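Local coordinates for holo-[acyl-carrier-protein] synthase (Helicobacter pylori, PDB 5XUK) that belongs to the 4'-phosphopantetheinyl transferase superfamily and assembles as three copies of one chain with coenzyme A bound between neighbouring subunits, at residues I4-I9 / A105-A110. Residues are numbered along the deposited sequence; the frame is centred on the assembly and turned at random.
Sequences IDIVSI and AGFAIA. With COA (coenzyme A), chain B.
Val7 and Ala108 use both their N-H and C=O groups on each other, Val7 N reaching Ala108 O at 2.8 Å and Ala108 N returning to Val7 O at 3.0 Å, both nearly straight. Two residues along, Asp5 and Ala110 repeat the exchange; Asp5 N to Ala110 O is the more bent of that pair, 143° at the hydrogen. These antiparallel hydrogen-bonded pairs join edge strand 2-8 to 107-114, the middle strand of this chain's three-stranded antiparallel sheet. The last bond falls where the strand gives way to helix 9-15: Ile9 N meets Gly106 O at 2.9 Å, with the donor lifted above the carbonyl plane. At Gly106, phi 87° brings the carbonyl O of Ala105 where a CB would sit, which explains the glycine. Next to Ile9, the Ser8 hydroxyl caps the new helix at Arg11 N.

Ile6 and Ile109 form a non-hydrogen-bonded pair, and their side chains share one sheet face with Phe107. Because Ile6 CG1 is swung opposite its own backbone N (chi1 177°), the side chain stands off the sheet face and leans toward the Ser8 end, with CG1 3.4 Å from Ile109 CG2, a tight contact, and 3.7 Å from Phe107 CD1. The outward-facing N-H of Ile6 goes to Ser102 OG of the second subunit and that of Ser8 to Asp104 OD2 of the same subunit; this edge of strand 2-8 is therefore an assembly interface.

Val7 and Asp5 project from the other face, against helix 40-56. Asp5 OD1 lies 3.1 Å from O4A of coenzyme A and makes a salt bridge with Lys55 NZ, which also hydrogen-bonds Ile4 O and the ligand. The chemistry implies a strand whose N-H groups are satisfied on both edges, by backbone carbonyls on one and side-chain oxygens of the second subunit on the other, holding a buried acid beside the ligand's diphosphate at a subunit boundary.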
loop_
_atom_site.group_PDB
_atom_site.type_symbol
_atom_site.label_atom_id
_atom_site.label_comp_id
_atom_site.label_asym_id
_atom_site.label_seq_id
_atom_site.Cartn_x
_atom_site.Cartn_y
_atom_site.Cartn_z
ATOM N N ILE A 4 1.686 6.679 -0.865
ATOM C CA ILE A 4 2.022 5.520 -0.024
ATOM C C ILE A 4 3.366 5.789 0.539
ATOM O O ILE A 4 4.132 6.525 -0.054
ATOM C CB ILE A 4 2.040 4.150 -0.813
ATOM C CG1 ILE A 4 2.056 2.959 0.132
ATOM C CG2 ILE A 4 3.236 4.008 -1.748
ATOM C CD1 ILE A 4 1.575 1.660 -0.511
ATOM N N ASP A 5 3.669 5.191 1.676
ATOM C CA ASP A 5 4.967 5.391 2.310
ATOM C C ASP A 5 5.282 4.247 3.239
ATOM O O ASP A 5 4.401 3.733 3.922
ATOM C CB ASP A 5 4.943 6.703 3.107
ATOM C CG ASP A 5 6.295 7.325 3.228
ATOM O OD1 ASP A 5 6.715 7.982 2.257
ATOM O OD2 ASP A 5 6.948 7.166 4.279
ATOM N N ILE A 6 6.535 3.851 3.288
ATOM C CA ILE A 6 6.957 2.757 4.152
ATOM C C ILE A 6 8.118 3.308 4.925
ATOM O O ILE A 6 8.985 3.942 4.347
ATOM C CB ILE A 6 7.362 1.484 3.356
ATOM C CG1 ILE A 6 7.874 0.399 4.299
ATOM C CG2 ILE A 6 8.423 1.792 2.308
ATOM C CD1 ILE A 6 7.801 -0.998 3.693
ATOM N N VAL A 7 8.095 3.128 6.240
ATOM C CA VAL A 7 9.109 3.710 7.116
ATOM C C VAL A 7 9.624 2.636 8.040
ATOM O O VAL A 7 8.848 1.793 8.515
ATOM C CB VAL A 7 8.520 4.889 7.940
ATOM C CG1 VAL A 7 9.459 5.316 9.051
ATOM C CG2 VAL A 7 8.206 6.069 7.035
ATOM N N SER A 8 10.929 2.646 8.275
ATOM C CA SER A 8 11.543 1.824 9.306
ATOM C C SER A 8 11.214 2.409 10.676
ATOM O O SER A 8 11.511 3.594 10.945
ATOM C CB SER A 8 13.050 1.811 9.131
ATOM O OG SER A 8 13.690 1.196 10.241
ATOM N N ILE A 9 10.600 1.585 11.528
ATOM C CA ILE A 9 10.237 2.004 12.870
ATOM C C ILE A 9 11.497 2.320 13.654
ATOM O O ILE A 9 11.591 3.371 14.287
ATOM C CB ILE A 9 9.421 0.928 13.610
ATOM C CG1 ILE A 9 8.056 0.759 12.934
ATOM C CG2 ILE A 9 9.251 1.328 15.068
ATOM C CD1 ILE A 9 7.114 -0.216 13.608
ATOM N N ALA A 105 6.603 -5.970 12.347
ATOM C CA ALA A 105 7.970 -6.435 12.165
ATOM C C ALA A 105 8.902 -5.335 11.724
ATOM O O ALA A 105 9.577 -5.470 10.706
ATOM C CB ALA A 105 7.996 -7.576 11.150
ATOM N N GLY A 106 8.950 -4.242 12.476
ATOM C CA GLY A 106 9.944 -3.206 12.212
ATOM C C GLY A 106 9.546 -2.166 11.186
ATOM O O GLY A 106 10.282 -1.198 10.975
ATOM N N PHE A 107 8.364 -2.313 10.592
ATOM C CA PHE A 107 7.916 -1.405 9.543
ATOM C C PHE A 107 6.548 -0.853 9.775
ATOM O O PHE A 107 5.650 -1.574 10.196
ATOM C CB PHE A 107 7.877 -2.119 8.187
ATOM C CG PHE A 107 9.215 -2.292 7.573
ATOM C CD1 PHE A 107 9.839 -1.225 6.942
ATOM C CD2 PHE A 107 9.869 -3.516 7.638
ATOM C CE1 PHE A 107 11.096 -1.384 6.370
ATOM C CE2 PHE A 107 11.125 -3.682 7.072
ATOM C CZ PHE A 107 11.740 -2.615 6.442
ATOM N N ALA A 108 6.395 0.420 9.438
ATOM C CA ALA A 108 5.091 1.063 9.365
ATOM C C ALA A 108 4.853 1.450 7.930
ATOM O O ALA A 108 5.780 1.882 7.257
ATOM C CB ALA A 108 5.051 2.325 10.245
ATOM N N ILE A 109 3.607 1.363 7.482
ATOM C CA ILE A 109 3.249 1.882 6.188
ATOM C C ILE A 109 1.899 2.504 6.231
ATOM O O ILE A 109 1.052 2.119 7.040
ATOM C CB ILE A 109 3.204 0.780 5.094
ATOM C CG1 ILE A 109 2.248 -0.336 5.464
ATOM C CG2 ILE A 109 4.579 0.165 4.915
ATOM C CD1 ILE A 109 2.085 -1.336 4.337
ATOM N N ALA A 110 1.687 3.432 5.306
ATOM C CA ALA A 110 0.471 4.207 5.235
ATOM C C ALA A 110 0.186 4.491 3.788
ATOM O O ALA A 110 1.097 4.565 2.971
ATOM C CB ALA A 110 0.654 5.538 5.992
HETATM N N1A COA B . 4.852 13.554 -5.232
HETATM C C2A COA B . 4.654 12.218 -5.227
HETATM N N3A COA B . 5.653 11.335 -5.053
HETATM C C4A COA B . 6.918 11.759 -4.893
HETATM C C5A COA B . 7.204 13.200 -4.890
HETATM C C6A COA B . 6.063 14.114 -5.071
HETATM N N6A COA B . 6.228 15.463 -5.077
HETATM N N7A COA B . 8.530 13.327 -4.715
HETATM C C8A COA B . 9.068 12.083 -4.596
HETATM N N9A COA B . 8.086 11.150 -4.717
HETATM C C1B COA B . 8.269 9.694 -4.684
HETATM C C2B COA B . 9.314 9.286 -5.728
HETATM O O2B COA B . 8.840 8.252 -6.591
HETATM C C3B COA B . 10.488 8.767 -4.934
HETATM O O3B COA B . 11.102 7.609 -5.489
HETATM P P3B COA B . 12.134 7.682 -6.744
HETATM O O7A COA B . 12.851 9.005 -6.571
HETATM O O8A COA B . 13.069 6.521 -6.524
HETATM O O9A COA B . 11.191 7.576 -7.929
HETATM C C4B COA B . 9.843 8.418 -3.616
HETATM O O4B COA B . 8.767 9.330 -3.406
HETATM C C5B COA B . 10.823 8.461 -2.470
HETATM O O5B COA B . 10.450 7.343 -1.697
HETATM P P1A COA B . 10.523 7.344 -0.120
HETATM O O1A COA B . 11.977 7.001 0.133
HETATM O O2A COA B . 9.414 6.527 0.496
HETATM O O3A COA B . 10.129 8.851 0.182
HETATM P P2A COA B . 10.553 9.532 1.567
HETATM O O4A COA B . 9.602 9.080 2.667
HETATM O O5A COA B . 12.047 9.322 1.737
HETATM O O6A COA B . 10.279 11.080 1.172
HETATM C CBP COA B . 9.131 13.014 0.188
HETATM C CCP COA B . 9.421 11.512 0.100
HETATM C CDP COA B . 9.332 13.672 -1.168
HETATM C CEP COA B . 7.683 13.221 0.611
HETATM C CAP COA B . 10.116 13.638 1.195
HETATM O OAP COA B . 11.368 13.884 0.546
HETATM C C9P COA B . 9.651 14.922 1.810
HETATM O O9P COA B . 9.136 15.797 1.129
HETATM N N8P COA B . 9.865 15.029 3.123
#